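PDB 7BVJ: UDP-N-acetylglucosamine 3-dehydrogenase from Acidithiobacillus ferrooxidans, which catalyses the NAD(+)-dependent oxidation of the 3-position of UDP-N-acetylglucosamine to a ketone, a step in the synthesis of lipid A. Local coordinates for residues A142-P147 and I163-L168; F276-A279 and H283-V286. All blocks are in the same frame, centred on the assembly; numbering follows the deposited sequence.

The two contacts illustrate how burial goes with chemistry. Interaction 1 is buried, its centre about 10 Å from the centre of the chain, and joins strand 139-147 of the large mixed sheet to helix 157-173 through an internal salt bridge, backed by little apolar contact. Interaction 2 is partly buried, its centre about 17 Å from that of the chain, and joins the last turns of helix 268-282 to the loop that follows it; methyl groups meet on its inner side, while a guanidinium lies over a side chain on its outer side. The centres of interactions 1 and 2 are about 26 Å apart, and they share no element. Helix 290-312, reached through the loop of interaction 2, packs on the helix of interaction 1 through V296.

Interaction 1. Residues A142-P147 and I163-L168; sequences AERLAP and IHDLDL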
loop_
_atom_site.group_PDB
_atom_site.type_symbol
_atom_site.label_atom_id
_atom_site.label_comp_id
_atom_site.label_asym_id
_atom_site.label_seq_id
_atom_site.Cartn_x
_atom_site.Cartn_y
_atom_site.Cartn_z
ATOM N N ALA A 142 -1.814 15.883 -1.149
ATOM C CA ALA A 142 -2.691 14.741 -1.403
ATOM C C ALA A 142 -3.872 14.726 -0.445
ATOM O O ALA A 142 -3.788 15.224 0.686
ATOM C CB ALA A 142 -1.929 13.390 -1.333
ATOM N N GLU A 143 -4.982 14.149 -0.929
ATOM C CA GLU A 143 -6.197 13.933 -0.142
ATOM C C GLU A 143 -6.691 12.500 -0.316
ATOM O O GLU A 143 -6.889 12.037 -1.447
ATOM C CB GLU A 143 -7.316 14.910 -0.537
ATOM C CG GLU A 143 -6.934 16.368 -0.469
ATOM C CD GLU A 143 -7.877 17.236 -1.270
ATOM O OE1 GLU A 143 -8.908 17.679 -0.704
ATOM O OE2 GLU A 143 -7.585 17.458 -2.468
ATOM N N ARG A 144 -6.902 11.804 0.801
ATOM C CA ARG A 144 -7.500 10.467 0.802
ATOM C C ARG A 144 -8.658 10.487 1.799
ATOM O O ARG A 144 -8.454 10.342 3.006
ATOM C CB ARG A 144 -6.476 9.403 1.158
ATOM C CG ARG A 144 -6.829 8.019 0.679
ATOM C CD ARG A 144 -5.582 7.131 0.634
ATOM N NE ARG A 144 -4.663 7.506 -0.443
ATOM C CZ ARG A 144 -4.670 6.968 -1.664
ATOM N NH1 ARG A 144 -5.561 6.027 -1.975
ATOM N NH2 ARG A 144 -3.786 7.369 -2.574
ATOM N N LEU A 145 -9.862 10.660 1.281
ATOM C CA LEU A 145 -11.062 10.922 2.056
ATOM C C LEU A 145 -12.051 9.802 1.787
ATOM O O LEU A 145 -12.456 9.594 0.638
ATOM C CB LEU A 145 -11.667 12.274 1.667
ATOM C CG LEU A 145 -10.721 13.436 1.366
ATOM C CD1 LEU A 145 -11.510 14.711 1.070
ATOM C CD2 LEU A 145 -9.764 13.680 2.536
ATOM N N ALA A 146 -12.441 9.086 2.841
ATOM C CA ALA A 146 -13.357 7.967 2.728
ATOM C C ALA A 146 -14.640 8.242 3.505
ATOM O O ALA A 146 -14.588 8.792 4.609
ATOM C CB ALA A 146 -12.708 6.682 3.250
ATOM N N PRO A 147 -15.800 7.909 2.947
ATOM C CA PRO A 147 -17.048 8.098 3.689
ATOM C C PRO A 147 -17.109 7.195 4.910
ATOM O O PRO A 147 -16.540 6.100 4.940
ATOM C CB PRO A 147 -18.126 7.720 2.667
ATOM C CG PRO A 147 -17.448 6.746 1.767
ATOM C CD PRO A 147 -16.021 7.231 1.657
ATOM N N ILE A 163 -0.980 6.287 4.849
ATOM C CA ILE A 163 0.245 5.550 4.568
ATOM C C ILE A 163 0.440 5.348 3.072
ATOM O O ILE A 163 1.580 5.238 2.607
ATOM C CB ILE A 163 0.223 4.210 5.325
ATOM C CG1 ILE A 163 1.619 3.590 5.365
ATOM C CG2 ILE A 163 -0.776 3.268 4.684
ATOM C CD1 ILE A 163 1.788 2.564 6.428
ATOM N N HIS A 164 -0.650 5.345 2.292
ATOM C CA HIS A 164 -0.531 5.269 0.831
ATOM C C HIS A 164 0.278 6.429 0.283
ATOM O O HIS A 164 1.249 6.242 -0.468
ATOM C CB HIS A 164 -1.912 5.273 0.176
ATOM C CG HIS A 164 -2.690 4.012 0.393
ATOM N ND1 HIS A 164 -2.207 2.772 0.033
ATOM C CD2 HIS A 164 -3.914 3.799 0.934
ATOM C CE1 HIS A 164 -3.102 1.850 0.335
ATOM N NE2 HIS A 164 -4.145 2.445 0.887
ATOM N N ASP A 165 -0.123 7.647 0.639
ATOM C CA ASP A 165 0.528 8.822 0.089
ATOM C C ASP A 165 1.854 9.107 0.774
ATOM O O ASP A 165 2.773 9.619 0.129
ATOM C CB ASP A 165 -0.429 10.004 0.170
ATOM C CG ASP A 165 -1.755 9.694 -0.506
ATOM O OD1 ASP A 165 -1.716 9.279 -1.682
ATOM O OD2 ASP A 165 -2.820 9.815 0.146
ATOM N N LEU A 166 2.000 8.735 2.044
ATOM C CA LEU A 166 3.334 8.742 2.636
ATOM C C LEU A 166 4.288 7.860 1.834
ATOM O O LEU A 166 5.416 8.272 1.524
ATOM C CB LEU A 166 3.263 8.299 4.096
ATOM C CG LEU A 166 2.597 9.320 5.040
ATOM C CD1 LEU A 166 2.133 8.684 6.372
ATOM C CD2 LEU A 166 3.525 10.520 5.310
ATOM N N ASP A 167 3.839 6.654 1.456
ATOM C CA ASP A 167 4.698 5.754 0.699
ATOM C C ASP A 167 5.015 6.325 -0.678
ATOM O O ASP A 167 6.165 6.276 -1.122
ATOM C CB ASP A 167 4.036 4.386 0.572
ATOM C CG ASP A 167 4.841 3.433 -0.294
ATOM O OD1 ASP A 167 6.049 3.240 -0.005
ATOM O OD2 ASP A 167 4.263 2.893 -1.270
ATOM N N LEU A 168 3.995 6.838 -1.370
ATOM C CA LEU A 168 4.202 7.455 -2.672
ATOM C C LEU A 168 5.217 8.582 -2.581
ATOM O O LEU A 168 6.091 8.715 -3.442
ATOM C CB LEU A 168 2.879 7.985 -3.222
ATOM C CG LEU A 168 1.899 6.915 -3.705
ATOM C CD1 LEU A 168 0.545 7.521 -4.117
ATOM C CD2 LEU A 168 2.534 6.091 -4.844
HETATM O O HOH W 1 -4.648 9.976 -2.429
#
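D165 OD1 takes the NH2 proton of R144 at 3.0 Å and also lies 3.1 Å from water 1, which can bridge it to E143 O. The principle at work is the buried salt bridge that ties a helix to a sheet: R144 is on strand 139-147 of the C-terminal domain of this Gfo/Idh/MocA enzyme, D165 on helix 157-173, and segment 163-168 runs nearly antiparallel to 142-147 (158°). The grip is side-on, for R144 NE reaches D165 OD2, also at 3.0 Å, and both bonds are almost straight (172°). Both acceptors lie close to the guanidinium plane, but the carboxylate is twisted by 36°, so NE meets OD2 from above the carboxylate plane, while NH2 meets OD1 on the syn side, though also tilted out of the plane. Two bonds to two oxygens fix the rotation of both groups, and a bend in the arginine chain at chi3 turns the guanidinium toward the helix. H164 CB lies over one face, toward the rim, 3.6 Å from R144 NE. H164, which also touches K91 and K120, is with K91 one of two likely candidates for the base that takes the substrate 3''-OH proton; D165, the next residue on the helix, holds R144 beside it. M222 of strand 219-225 touches both A142 and D165. Beside the bridge, A142 CB packs against D165 CG at 3.8 Å, while R144 CD meets the imidazole edge at H164 CD2, 3.7 Å away.

Interaction 2. Residues F276-A279 and H283-V286; sequences FLNA and HRPV
A279 and V286 supply the apolar part of this contact, a worked case of a loop folding back over the helix it has just left. V286 CG2, held anti to the backbone N, lies 3.8 Å from A279 CB. It is equally close to the backbone of the preceding turn, 3.8 Å from F276 CA. Between these helix positions and the loop the fit is tight, since A279 CB also comes within 3.2 Å of R284 O.

The turn itself is a matter of backbone shape. H283 is the first residue to leave the helical conformation, and its positive phi (55°) puts it in the left-handed region, a common way for a helix to end and the chain to reverse. A weak hydrogen bond from H283 ND1 to I280 O accompanies the turn.

The polar side chains, N278 and R284, run side by side in the same direction and meet through N278 CB, which lies over one face of the guanidinium, toward its rim, 3.4 Å from R284 NH2; the amide plane is turned 57° from the guanidinium, so the two flat groups do not stack. N278 ND2 is 3.3 Å from R284 NH2, but both are donors and do not bond; the amide instead makes a weak bond to E274 OE2. N278, H283 and R284 all touch crystal neighbours, so the lattice may influence this outer layer.

On the inner side, the CB of F276 points away from the loop, and its side chain touches H86 and L88 of strand 86-90, A63 of strand 63-66 and Y22 of helix 13-25, setting helix 268-282 against the Rossmann fold.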
loop_
_atom_site.group_PDB
_atom_site.type_symbol
_atom_site.label_atom_id
_atom_site.label_comp_id
_atom_site.label_asym_id
_atom_site.label_seq_id
_atom_site.Cartn_x
_atom_site.Cartn_y
_atom_site.Cartn_z
ATOM N N PHE A 276 5.030 -9.943 -7.379
ATOM C CA PHE A 276 5.581 -10.747 -6.280
ATOM C C PHE A 276 6.078 -12.110 -6.783
ATOM O O PHE A 276 7.214 -12.539 -6.489
ATOM C CB PHE A 276 4.487 -10.863 -5.191
ATOM C CG PHE A 276 4.741 -11.893 -4.098
ATOM C CD1 PHE A 276 5.912 -11.888 -3.346
ATOM C CD2 PHE A 276 3.757 -12.820 -3.778
ATOM C CE1 PHE A 276 6.109 -12.825 -2.317
ATOM C CE2 PHE A 276 3.950 -13.771 -2.768
ATOM C CZ PHE A 276 5.133 -13.768 -2.029
ATOM N N LEU A 277 5.256 -12.789 -7.582
ATOM C CA LEU A 277 5.627 -14.130 -8.041
ATOM C C LEU A 277 6.769 -14.081 -9.071
ATOM O O LEU A 277 7.646 -14.960 -9.090
ATOM C CB LEU A 277 4.398 -14.843 -8.608
ATOM C CG LEU A 277 3.230 -15.110 -7.644
ATOM C CD1 LEU A 277 2.091 -15.867 -8.340
ATOM C CD2 LEU A 277 3.714 -15.864 -6.417
ATOM N N ASN A 278 6.788 -13.053 -9.918
ATOM C CA ASN A 278 7.911 -12.885 -10.836
ATOM C C ASN A 278 9.191 -12.607 -10.074
ATOM O O ASN A 278 10.257 -13.084 -10.459
ATOM C CB ASN A 278 7.629 -11.767 -11.834
ATOM C CG ASN A 278 6.561 -12.144 -12.821
ATOM O OD1 ASN A 278 6.370 -13.323 -13.118
ATOM N ND2 ASN A 278 5.845 -11.155 -13.327
ATOM N N ALA A 279 9.104 -11.856 -8.979
ATOM C CA ALA A 279 10.306 -11.595 -8.197
ATOM C C ALA A 279 10.875 -12.887 -7.643
ATOM O O ALA A 279 12.097 -13.092 -7.642
ATOM C CB ALA A 279 9.995 -10.620 -7.068
ATOM N N HIS A 283 14.310 -13.810 -9.550
ATOM C CA HIS A 283 15.230 -13.095 -8.667
ATOM C C HIS A 283 15.388 -11.632 -9.096
ATOM O O HIS A 283 16.487 -11.074 -9.082
ATOM C CB HIS A 283 16.589 -13.795 -8.591
ATOM C CG HIS A 283 16.499 -15.277 -8.396
ATOM N ND1 HIS A 283 15.432 -15.886 -7.770
ATOM C CD2 HIS A 283 17.337 -16.274 -8.761
ATOM C CE1 HIS A 283 15.618 -17.194 -7.756
ATOM N NE2 HIS A 283 16.767 -17.456 -8.349
ATOM N N ARG A 284 14.286 -11.004 -9.489
ATOM C CA ARG A 284 14.335 -9.566 -9.716
ATOM C C ARG A 284 13.653 -8.821 -8.570
ATOM O O ARG A 284 12.854 -9.398 -7.829
ATOM C CB ARG A 284 13.681 -9.210 -11.059
ATOM C CG ARG A 284 12.215 -9.542 -11.166
ATOM C CD ARG A 284 11.709 -9.358 -12.592
ATOM N NE ARG A 284 10.296 -8.986 -12.612
ATOM C CZ ARG A 284 9.464 -9.232 -13.623
ATOM N NH1 ARG A 284 9.901 -9.853 -14.712
ATOM N NH2 ARG A 284 8.193 -8.842 -13.546
ATOM N N PRO A 285 13.962 -7.536 -8.372
ATOM C CA PRO A 285 13.434 -6.837 -7.192
ATOM C C PRO A 285 11.931 -6.610 -7.278
ATOM O O PRO A 285 11.372 -6.327 -8.339
ATOM C CB PRO A 285 14.209 -5.513 -7.186
ATOM C CG PRO A 285 14.661 -5.334 -8.605
ATOM C CD PRO A 285 14.944 -6.712 -9.101
ATOM N N VAL A 286 11.281 -6.744 -6.132
ATOM C CA VAL A 286 9.836 -6.679 -6.063
ATOM C C VAL A 286 9.384 -5.220 -5.955
ATOM O O VAL A 286 10.151 -4.334 -5.587
ATOM C CB VAL A 286 9.365 -7.539 -4.874
ATOM C CG1 VAL A 286 9.507 -6.767 -3.543
ATOM C CG2 VAL A 286 7.977 -8.081 -5.094
#